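Local coordinates for Hcp protein (Burkholderia pseudomallei K96243, PDB 3WX6), which probably forms stacked hexameric rings that build the inner tube of the type VI secretion system, a phage-tail-like injection machine, at residues Val113-Met118 and Glu142-Thr147; Lys10-Gly15 and Met81-Glu86; Gly57-Thr62 and Phe146-Tyr151; Tyr39-Arg44 and Ala52-Gly57. One frame throughout, in Å; residues are numbered along the deposited sequence.

Contact 1 of 4, residues Val113-Met118 and Glu142-Thr147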
# COMPACT_ATOMS: atom_id res chain seq x y z
N VAL A 113 9.69 -7.29 32.89
CA VAL A 113 9.48 -7.63 31.49
C VAL A 113 8.56 -8.83 31.35
O VAL A 113 8.78 -9.87 31.96
CB VAL A 113 10.80 -7.91 30.76
CG1 VAL A 113 10.55 -8.23 29.30
CG2 VAL A 113 11.70 -6.71 30.88
N LEU A 114 7.53 -8.66 30.54
CA LEU A 114 6.56 -9.70 30.26
C LEU A 114 6.37 -9.80 28.76
O LEU A 114 6.14 -8.80 28.09
CB LEU A 114 5.22 -9.42 30.94
CG LEU A 114 4.19 -10.57 31.00
CD1 LEU A 114 4.61 -11.67 31.96
CD2 LEU A 114 2.81 -10.04 31.36
N ILE A 115 6.45 -11.02 28.25
CA ILE A 115 6.22 -11.23 26.83
C ILE A 115 4.72 -11.13 26.59
O ILE A 115 3.94 -11.80 27.27
CB ILE A 115 6.77 -12.60 26.35
CG1 ILE A 115 8.22 -12.76 26.80
CG2 ILE A 115 6.69 -12.71 24.84
CD1 ILE A 115 8.88 -14.05 26.33
N THR A 116 4.33 -10.28 25.65
CA THR A 116 2.91 -10.04 25.43
C THR A 116 2.44 -10.51 24.07
O THR A 116 1.25 -10.74 23.87
CB THR A 116 2.57 -8.55 25.58
OG1 THR A 116 3.58 -7.75 24.94
CG2 THR A 116 2.47 -8.18 27.06
N HIS A 117 3.36 -10.67 23.12
CA HIS A 117 2.98 -11.13 21.80
C HIS A 117 4.14 -11.78 21.03
O HIS A 117 5.30 -11.46 21.26
CB HIS A 117 2.43 -9.97 20.98
CG HIS A 117 1.52 -10.40 19.87
ND1 HIS A 117 0.18 -10.60 20.06
CD2 HIS A 117 1.77 -10.68 18.57
CE1 HIS A 117 -0.37 -10.98 18.91
NE2 HIS A 117 0.57 -11.03 18.00
N MSE A 118 3.80 -12.68 20.12
CA MSE A 118 4.82 -13.33 19.29
C MSE A 118 4.24 -13.84 17.97
O MSE A 118 3.20 -14.50 17.95
CB MSE A 118 5.48 -14.48 20.07
CG MSE A 118 6.95 -14.70 19.75
SE MSE A 118 7.81 -16.05 20.87
CE MSE A 118 7.17 -15.47 22.59
N GLU A 142 10.82 -14.71 13.71
CA GLU A 142 9.76 -14.51 14.67
C GLU A 142 9.81 -13.07 15.11
O GLU A 142 10.80 -12.39 14.87
CB GLU A 142 9.88 -15.48 15.86
CG GLU A 142 11.21 -15.43 16.59
CD GLU A 142 11.44 -16.65 17.47
OE1 GLU A 142 10.46 -17.33 17.84
OE2 GLU A 142 12.62 -16.93 17.78
N GLU A 143 8.74 -12.59 15.72
CA GLU A 143 8.71 -11.24 16.27
C GLU A 143 8.19 -11.25 17.70
O GLU A 143 7.00 -11.49 17.92
CB GLU A 143 7.86 -10.32 15.39
CG GLU A 143 8.43 -10.09 14.02
CD GLU A 143 7.56 -9.18 13.18
OE1 GLU A 143 6.38 -9.52 12.98
OE2 GLU A 143 8.05 -8.12 12.74
N ILE A 144 9.07 -10.99 18.66
CA ILE A 144 8.69 -11.05 20.06
C ILE A 144 8.47 -9.65 20.63
O ILE A 144 9.38 -8.81 20.63
CB ILE A 144 9.76 -11.78 20.91
CG1 ILE A 144 10.24 -13.05 20.20
CG2 ILE A 144 9.21 -12.12 22.28
CD1 ILE A 144 11.53 -12.89 19.45
N LYS A 145 7.27 -9.42 21.12
CA LYS A 145 6.89 -8.11 21.63
C LYS A 145 6.84 -8.16 23.16
O LYS A 145 6.05 -8.90 23.74
CB LYS A 145 5.54 -7.70 21.01
CG LYS A 145 4.89 -6.45 21.54
CD LYS A 145 3.85 -5.93 20.53
CE LYS A 145 2.79 -5.05 21.18
NZ LYS A 145 2.51 -3.84 20.36
N PHE A 146 7.71 -7.39 23.79
CA PHE A 146 7.79 -7.35 25.25
C PHE A 146 7.10 -6.11 25.83
O PHE A 146 7.04 -5.06 25.19
CB PHE A 146 9.26 -7.37 25.71
CG PHE A 146 10.04 -8.56 25.21
CD1 PHE A 146 10.63 -8.55 23.95
CD2 PHE A 146 10.24 -9.67 26.02
CE1 PHE A 146 11.36 -9.63 23.49
CE2 PHE A 146 10.98 -10.76 25.57
CZ PHE A 146 11.55 -10.74 24.31
N THR A 147 6.53 -6.26 27.02
CA THR A 147 5.99 -5.12 27.75
C THR A 147 6.82 -4.91 29.01
O THR A 147 7.21 -5.88 29.66
CB THR A 147 4.50 -5.33 28.10
OG1 THR A 147 3.72 -5.38 26.90
CG2 THR A 147 3.97 -4.22 28.98
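T116 and H117 both face K145 in a classic beta bulge, set into the antiparallel pairing of strand 114-118 with strand 142-147 in the Hcp barrel. Three donors reach K145 O. T116 N approaches it almost head-on at 2.9 Å, H117 N lies in the carbonyl plane on a lone pair, and T116 OG1 arrives from above that plane at 3.0 Å. The hydroxyl can do so because chi1 of T116 (42°) sets OG1 between the backbone N and the carbonyl carbon. T116 OG1 is also an acceptor, taking the hydroxyl hydrogen bond of T147 OG1 at 3.1 Å, so the two threonines are tied across the bulge, their side chains roughly at right angles.

The tight side is apolar. V113 CG1 and I115 CG1 each come within 3.6 Å of the F146 ring, at CD2 and CE2 respectively, while CG2 of I115 meets CG2 of I144. Helix 69-78 packs on I115 and M118 from the same face.

The other face is looser. K145 meets H117 through their CB atoms, yet its chain leads outward into a more exposed setting. The H117 ring instead turns to the second subunit, another copy of the protein, hydrogen-bonding D40 and D38 there, and the sheet continues across that interface. Where the tight face ends, M118 CG rests 3.7 Å from I144 CG1.

Contact 2 of 4, residues Lys10-Gly15 and Met81-Glu86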
# COMPACT_ATOMS: atom_id res chain seq x y z
N LYS A 10 17.20 -13.69 30.71
CA LYS A 10 17.12 -14.73 31.73
C LYS A 10 15.70 -14.74 32.26
O LYS A 10 15.18 -13.70 32.67
CB LYS A 10 18.13 -14.48 32.85
CG LYS A 10 17.81 -15.24 34.14
CD LYS A 10 19.07 -15.90 34.70
CE LYS A 10 18.91 -16.29 36.16
NZ LYS A 10 20.19 -16.19 36.92
N GLY A 11 15.06 -15.91 32.26
CA GLY A 11 13.72 -16.03 32.79
C GLY A 11 13.64 -16.25 34.29
O GLY A 11 14.62 -16.66 34.91
N LYS A 12 12.48 -15.96 34.87
CA LYS A 12 12.21 -16.25 36.28
C LYS A 12 12.42 -17.72 36.58
O LYS A 12 12.90 -18.09 37.65
CB LYS A 12 10.78 -15.86 36.64
CG LYS A 12 10.62 -15.07 37.92
CD LYS A 12 11.14 -13.65 37.75
CE LYS A 12 10.78 -12.79 38.95
NZ LYS A 12 10.91 -11.34 38.61
N THR A 13 12.08 -18.54 35.59
CA THR A 13 11.94 -19.98 35.73
C THR A 13 12.99 -20.70 34.91
O THR A 13 13.79 -21.47 35.44
CB THR A 13 10.54 -20.45 35.31
OG1 THR A 13 9.55 -19.95 36.22
CG2 THR A 13 10.47 -21.97 35.29
N GLN A 14 12.97 -20.45 33.60
CA GLN A 14 13.87 -21.11 32.66
C GLN A 14 15.34 -20.70 32.81
O GLN A 14 16.21 -21.23 32.11
CB GLN A 14 13.41 -20.84 31.23
CG GLN A 14 12.09 -21.50 30.85
CD GLN A 14 11.64 -21.16 29.46
OE1 GLN A 14 11.48 -22.05 28.61
NE2 GLN A 14 11.41 -19.88 29.20
N GLY A 15 15.63 -19.77 33.71
CA GLY A 15 16.99 -19.29 33.86
C GLY A 15 17.50 -18.53 32.66
O GLY A 15 16.77 -17.74 32.07
N MSE A 81 8.08 -14.11 34.12
CA MSE A 81 8.76 -12.82 34.15
C MSE A 81 10.21 -12.97 33.73
O MSE A 81 10.89 -13.91 34.13
CB MSE A 81 8.69 -12.19 35.55
CG MSE A 81 8.28 -10.71 35.58
SE MSE A 81 6.39 -10.43 35.18
CE MSE A 81 6.32 -8.49 35.25
N MSE A 82 10.68 -12.04 32.91
CA MSE A 82 12.09 -11.96 32.59
C MSE A 82 12.83 -11.39 33.79
O MSE A 82 12.49 -10.31 34.28
CB MSE A 82 12.32 -11.08 31.37
CG MSE A 82 11.55 -11.49 30.13
SE MSE A 82 12.08 -13.21 29.41
CE MSE A 82 10.80 -14.32 30.35
N GLU A 83 13.83 -12.12 34.28
CA GLU A 83 14.59 -11.66 35.44
C GLU A 83 15.64 -10.63 35.05
O GLU A 83 15.85 -9.65 35.77
CB GLU A 83 15.25 -12.85 36.14
CG GLU A 83 15.34 -12.73 37.66
CD GLU A 83 15.97 -13.95 38.29
OE1 GLU A 83 16.46 -14.82 37.54
OE2 GLU A 83 15.98 -14.06 39.54
N GLU A 84 16.31 -10.86 33.93
CA GLU A 84 17.14 -9.85 33.30
C GLU A 84 16.72 -9.62 31.84
O GLU A 84 16.49 -10.58 31.10
CB GLU A 84 18.63 -10.22 33.38
CG GLU A 84 19.54 -9.27 32.61
CD GLU A 84 21.00 -9.71 32.61
OE1 GLU A 84 21.27 -10.89 32.91
OE2 GLU A 84 21.86 -8.86 32.32
N PHE A 85 16.60 -8.36 31.46
CA PHE A 85 16.33 -8.00 30.07
C PHE A 85 17.21 -6.83 29.73
O PHE A 85 16.92 -5.68 30.07
CB PHE A 85 14.86 -7.68 29.85
CG PHE A 85 14.43 -7.81 28.42
CD1 PHE A 85 14.51 -6.72 27.55
CD2 PHE A 85 13.96 -9.01 27.93
CE1 PHE A 85 14.11 -6.84 26.23
CE2 PHE A 85 13.57 -9.14 26.61
CZ PHE A 85 13.64 -8.05 25.76
N GLU A 86 18.31 -7.13 29.08
CA GLU A 86 19.31 -6.14 28.80
C GLU A 86 19.68 -6.19 27.33
O GLU A 86 20.09 -7.22 26.81
CB GLU A 86 20.51 -6.38 29.73
CG GLU A 86 21.83 -5.82 29.29
CD GLU A 86 22.84 -5.77 30.42
OE1 GLU A 86 22.40 -5.76 31.60
OE2 GLU A 86 24.05 -5.75 30.15
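K10 O is gripped by two backbone amides in succession, E83 N at 2.6 Å and, more weakly, E84 N at 3.3 Å. Both residues face K10, which makes this a classic beta bulge in the antiparallel pairing of strand 8-11 with strand 82-87, at the edge, within this chain, of one sheet of the Hcp barrel. The extra residue falls where the chain turns a corner at E83. On the E84 side of the same pair, K10 N donates to E84 O at 3.2 Å.

On the other side of the corner a further backbone bond holds the start of the turn. K12 N donates to M81 O at 2.7 Å, lying nearly in line with the carbonyl although the angle at the hydrogen is only 141°.

Long side chains run alongside on the more exposed side. K10 and E83 point the same way, and the methylenes of the lysine lie beside the glutamate carboxylate. The charged ends, K10 NZ and E83 OE1, are 4.0 Å apart, beyond a salt bridge. K12 follows M81 in a similar manner, its CD lying against the CB of the selenomethionine. M82 turns the other way, toward V9 and A75 in the interior; its doubly bent chain (chi2 -66°, chi3 93°) brings the terminal methyl CE back to 4.2 Å from G11 CA.

Contact 3 of 4, residues Gly57-Thr62 and Phe146-Tyr151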
# COMPACT_ATOMS: atom_id res chain seq x y z
N GLY A 57 4.94 0.82 27.85
CA GLY A 57 6.23 0.63 27.23
C GLY A 57 6.27 -0.73 26.56
O GLY A 57 5.98 -1.75 27.18
N THR A 58 6.62 -0.73 25.28
CA THR A 58 6.69 -1.95 24.50
C THR A 58 7.93 -1.96 23.62
O THR A 58 8.15 -1.01 22.87
CB THR A 58 5.43 -2.11 23.63
OG1 THR A 58 4.32 -2.51 24.43
CG2 THR A 58 5.66 -3.14 22.54
N ILE A 59 8.72 -3.02 23.69
CA ILE A 59 9.81 -3.19 22.74
C ILE A 59 9.59 -4.46 21.93
O ILE A 59 9.33 -5.53 22.48
CB ILE A 59 11.21 -3.20 23.44
CG1 ILE A 59 12.34 -3.18 22.41
CG2 ILE A 59 11.35 -4.37 24.42
CD1 ILE A 59 13.70 -2.93 23.02
N THR A 60 9.65 -4.33 20.61
CA THR A 60 9.42 -5.47 19.73
C THR A 60 10.72 -5.92 19.08
O THR A 60 11.34 -5.16 18.34
CB THR A 60 8.39 -5.15 18.62
OG1 THR A 60 7.10 -4.94 19.21
CG2 THR A 60 8.31 -6.29 17.63
N LEU A 61 11.12 -7.16 19.34
CA LEU A 61 12.37 -7.69 18.80
C LEU A 61 12.09 -8.66 17.66
O LEU A 61 11.31 -9.59 17.82
CB LEU A 61 13.20 -8.39 19.88
CG LEU A 61 13.87 -7.66 21.05
CD1 LEU A 61 12.90 -6.93 21.94
CD2 LEU A 61 14.70 -8.64 21.88
N THR A 62 12.74 -8.44 16.52
CA THR A 62 12.67 -9.44 15.45
C THR A 62 14.02 -10.14 15.37
O THR A 62 15.07 -9.53 15.55
CB THR A 62 12.28 -8.84 14.07
OG1 THR A 62 12.08 -9.89 13.12
CG2 THR A 62 13.34 -7.90 13.54
N PHE A 146 7.71 -7.39 23.79
CA PHE A 146 7.79 -7.35 25.25
C PHE A 146 7.10 -6.11 25.83
O PHE A 146 7.04 -5.06 25.19
CB PHE A 146 9.26 -7.37 25.71
CG PHE A 146 10.04 -8.56 25.21
CD1 PHE A 146 10.63 -8.55 23.95
CD2 PHE A 146 10.24 -9.67 26.02
CE1 PHE A 146 11.36 -9.63 23.49
CE2 PHE A 146 10.98 -10.76 25.57
CZ PHE A 146 11.55 -10.74 24.31
N THR A 147 6.53 -6.26 27.02
CA THR A 147 5.99 -5.12 27.75
C THR A 147 6.82 -4.91 29.01
O THR A 147 7.21 -5.88 29.66
CB THR A 147 4.50 -5.33 28.10
OG1 THR A 147 3.72 -5.38 26.90
CG2 THR A 147 3.97 -4.22 28.98
N TYR A 148 7.10 -3.66 29.35
CA TYR A 148 7.95 -3.36 30.50
C TYR A 148 7.42 -2.21 31.35
O TYR A 148 6.51 -1.49 30.94
CB TYR A 148 9.38 -3.04 30.03
CG TYR A 148 9.49 -1.93 28.99
CD1 TYR A 148 9.49 -0.60 29.36
CD2 TYR A 148 9.61 -2.23 27.64
CE1 TYR A 148 9.59 0.41 28.43
CE2 TYR A 148 9.71 -1.24 26.70
CZ TYR A 148 9.70 0.08 27.10
OH TYR A 148 9.80 1.08 26.17
N SER A 149 7.99 -2.05 32.54
CA SER A 149 7.69 -0.93 33.41
C SER A 149 8.88 0.01 33.48
O SER A 149 8.94 1.00 32.75
CB SER A 149 7.31 -1.41 34.82
OG SER A 149 5.96 -1.84 34.86
N GLY A 150 9.84 -0.30 34.35
CA GLY A 150 11.06 0.48 34.43
C GLY A 150 11.96 0.29 33.22
O GLY A 150 11.96 -0.78 32.60
N TYR A 151 12.75 1.31 32.91
CA TYR A 151 13.65 1.28 31.77
C TYR A 151 14.86 2.19 31.97
O TYR A 151 14.80 3.15 32.73
CB TYR A 151 12.92 1.65 30.47
CG TYR A 151 12.38 3.07 30.42
CD1 TYR A 151 13.17 4.12 29.97
CD2 TYR A 151 11.07 3.35 30.78
CE1 TYR A 151 12.69 5.40 29.91
CE2 TYR A 151 10.58 4.64 30.72
CZ TYR A 151 11.39 5.66 30.28
OH TYR A 151 10.91 6.95 30.22
O HOH W 1 4.55 0.49 30.66
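F146 N donates to I59 O at 2.8 Å in a nearly straight bond, and I59 N returns one to F146 O at 3.0 Å, more bent at 141°. Together they make a regular antiparallel hydrogen-bonded pair. Two residues on, Y148 N reaches G57 O from above the carbonyl plane. A water accepts from G57 N and donates to Y148 O, linking the two backbones.

Aromatic side chains pack beside these bonds. The Y148 ring lies flat over G57, whose CA sits 3.8 Å from the ring centroid in a CH-pi contact. With chi1 at 55°, Y148 folds its ring back over the neighbouring strand instead of outward. Its hydroxyl hydrogen-bonds N37 of strand 36-40. The edge of the same ring points at I59 N.

F146 presents its edge to I59 O, while L61 crosses it at about a right angle, L61 CD1 lying against F146 CD1. On the reverse face T58 and T147 approach obliquely; T58 OG1 and T147 OG1 are 3.8 Å apart without a hydrogen bond, T147 OG1 bonding T116 instead. Here an antiparallel strand pair turns F146, I59 and L61 against F85 of the other sheet, packing consistent with the interior of the Hcp beta-barrel.

Contact 4 of 4, residues Tyr39-Arg44 and Ala52-Gly57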
# COMPACT_ATOMS: atom_id res chain seq x y z
N TYR A 39 7.10 3.67 23.17
CA TYR A 39 6.63 4.14 24.48
C TYR A 39 5.60 5.25 24.30
O TYR A 39 5.82 6.18 23.53
CB TYR A 39 7.80 4.61 25.34
CG TYR A 39 7.49 4.68 26.81
CD1 TYR A 39 6.82 5.76 27.36
CD2 TYR A 39 7.86 3.65 27.66
CE1 TYR A 39 6.54 5.83 28.71
CE2 TYR A 39 7.59 3.70 29.01
CZ TYR A 39 6.93 4.79 29.53
OH TYR A 39 6.65 4.84 30.87
N ASP A 40 4.49 5.16 25.04
CA ASP A 40 3.39 6.11 24.90
C ASP A 40 2.96 6.72 26.22
O ASP A 40 2.90 6.03 27.23
CB ASP A 40 2.19 5.42 24.24
CG ASP A 40 1.08 6.39 23.91
OD1 ASP A 40 1.16 7.03 22.85
OD2 ASP A 40 0.13 6.52 24.72
N MSE A 41 2.66 8.02 26.20
CA MSE A 41 2.14 8.71 27.38
C MSE A 41 1.05 9.71 26.98
O MSE A 41 1.29 10.60 26.16
CB MSE A 41 3.27 9.44 28.13
CG MSE A 41 2.80 10.32 29.28
SE MSE A 41 2.33 9.32 30.90
CE MSE A 41 4.12 8.89 31.50
N PRO A 42 -0.15 9.55 27.55
CA PRO A 42 -1.28 10.44 27.27
C PRO A 42 -1.01 11.87 27.75
O PRO A 42 -0.40 12.05 28.81
CB PRO A 42 -2.44 9.82 28.06
CG PRO A 42 -1.80 8.97 29.09
CD PRO A 42 -0.53 8.46 28.47
N ALA A 43 -1.43 12.86 26.97
CA ALA A 43 -1.18 14.24 27.36
C ALA A 43 -1.99 14.59 28.60
O ALA A 43 -1.54 15.36 29.45
CB ALA A 43 -1.52 15.18 26.22
N ARG A 44 -3.19 14.02 28.69
CA ARG A 44 -4.04 14.26 29.84
C ARG A 44 -3.88 13.10 30.81
O ARG A 44 -4.21 11.96 30.50
CB ARG A 44 -5.51 14.41 29.40
CG ARG A 44 -6.56 14.09 30.46
CD ARG A 44 -7.88 13.62 29.84
NE ARG A 44 -8.83 13.15 30.84
CZ ARG A 44 -8.89 11.90 31.31
NH1 ARG A 44 -8.05 10.98 30.86
NH2 ARG A 44 -9.80 11.58 32.22
N ALA A 52 3.35 6.02 35.35
CA ALA A 52 3.65 4.66 34.91
C ALA A 52 2.41 3.88 34.49
O ALA A 52 2.43 3.14 33.51
CB ALA A 52 4.39 3.91 36.00
N ALA A 53 1.31 4.05 35.23
CA ALA A 53 0.09 3.31 34.95
C ALA A 53 -0.59 3.84 33.70
O ALA A 53 -1.30 3.11 33.01
CB ALA A 53 -0.85 3.36 36.13
N ALA A 54 -0.39 5.12 33.41
CA ALA A 54 -0.97 5.74 32.22
C ALA A 54 -0.16 5.39 30.99
O ALA A 54 -0.68 5.35 29.87
CB ALA A 54 -1.06 7.24 32.38
N ALA A 55 1.13 5.14 31.19
CA ALA A 55 2.02 4.89 30.07
C ALA A 55 2.02 3.42 29.68
O ALA A 55 1.55 2.55 30.43
CB ALA A 55 3.42 5.34 30.41
N ARG A 56 2.56 3.14 28.50
CA ARG A 56 2.74 1.78 28.04
C ARG A 56 4.08 1.68 27.35
O ARG A 56 4.33 2.39 26.37
CB ARG A 56 1.63 1.35 27.08
CG ARG A 56 0.20 1.39 27.61
CD ARG A 56 -0.07 0.29 28.62
NE ARG A 56 -1.48 0.22 28.99
CZ ARG A 56 -2.03 0.89 29.99
NH1 ARG A 56 -1.29 1.69 30.74
NH2 ARG A 56 -3.33 0.76 30.25
N GLY A 57 4.94 0.82 27.85
CA GLY A 57 6.23 0.63 27.23
C GLY A 57 6.27 -0.73 26.56
O GLY A 57 5.98 -1.75 27.18
O HOH W 2 -0.75 4.48 27.12
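D40 and R56 form an antiparallel hydrogen-bonded pair, D40 N giving to R56 O at 3.1 Å and R56 N to D40 O at 3.2 Å, with Y39 and G57 beside them as a non-hydrogen-bonded pair. The Y39 ring lies along the partner chain. R56 O sits over one face, toward the rim, and CD2 of the ring comes 3.5 Å from G57 CA. At chi1 -161° the ring is swung away from its own N and extends far enough for Y39 OH to touch A55 CB. The M41 methyl CE meets that same CB.

These residues close the base of a long connection, probably the extended loop known for this protein, that joins two neighbouring antiparallel strands of the Hcp barrel, 36-40 and 56-63, by way of helix 51-54. P42 packs its CG on A54 CB, 3.8 Å away. A water bridges the two chains, donating to A54 O and, at a longer distance, to D40 OD2; the other carboxylate oxygen, D40 OD1, accepts from H117 of the fourth subunit, another copy of the protein. R79 of that subunit bonds the carbonyls of P42 and A43, so the loop takes part in a subunit interface, probably that within the hexameric ring. R56 turns back on its own segment: its NH1 donates to both A53 O (2.7 Å) and A55 O (3.0 Å), each close to the guanidinium plane.

Contacts 1 and 3 are the buried contacts of one sheet and share strand 142-148, whose F146 serves both; each joins backbone pairing to apolar packing. Contact 4 extends the same sheet outward, sharing G57 with contact 3, but its centre lies about 16 Å from the centre of the chain and it uses small residues, water and subunit partners. Contact 2 belongs to the other sheet and is partly exposed, with long charged chains alongside its backbone bonds. It meets contacts 1 and 3 through F85, and V113 O of contact 1 probably bonds M82 N. Contacts 1 and 2 each contain a classic bulge, while contacts 1 and 4 carry the complementary histidine and aspartate of the subunit interface.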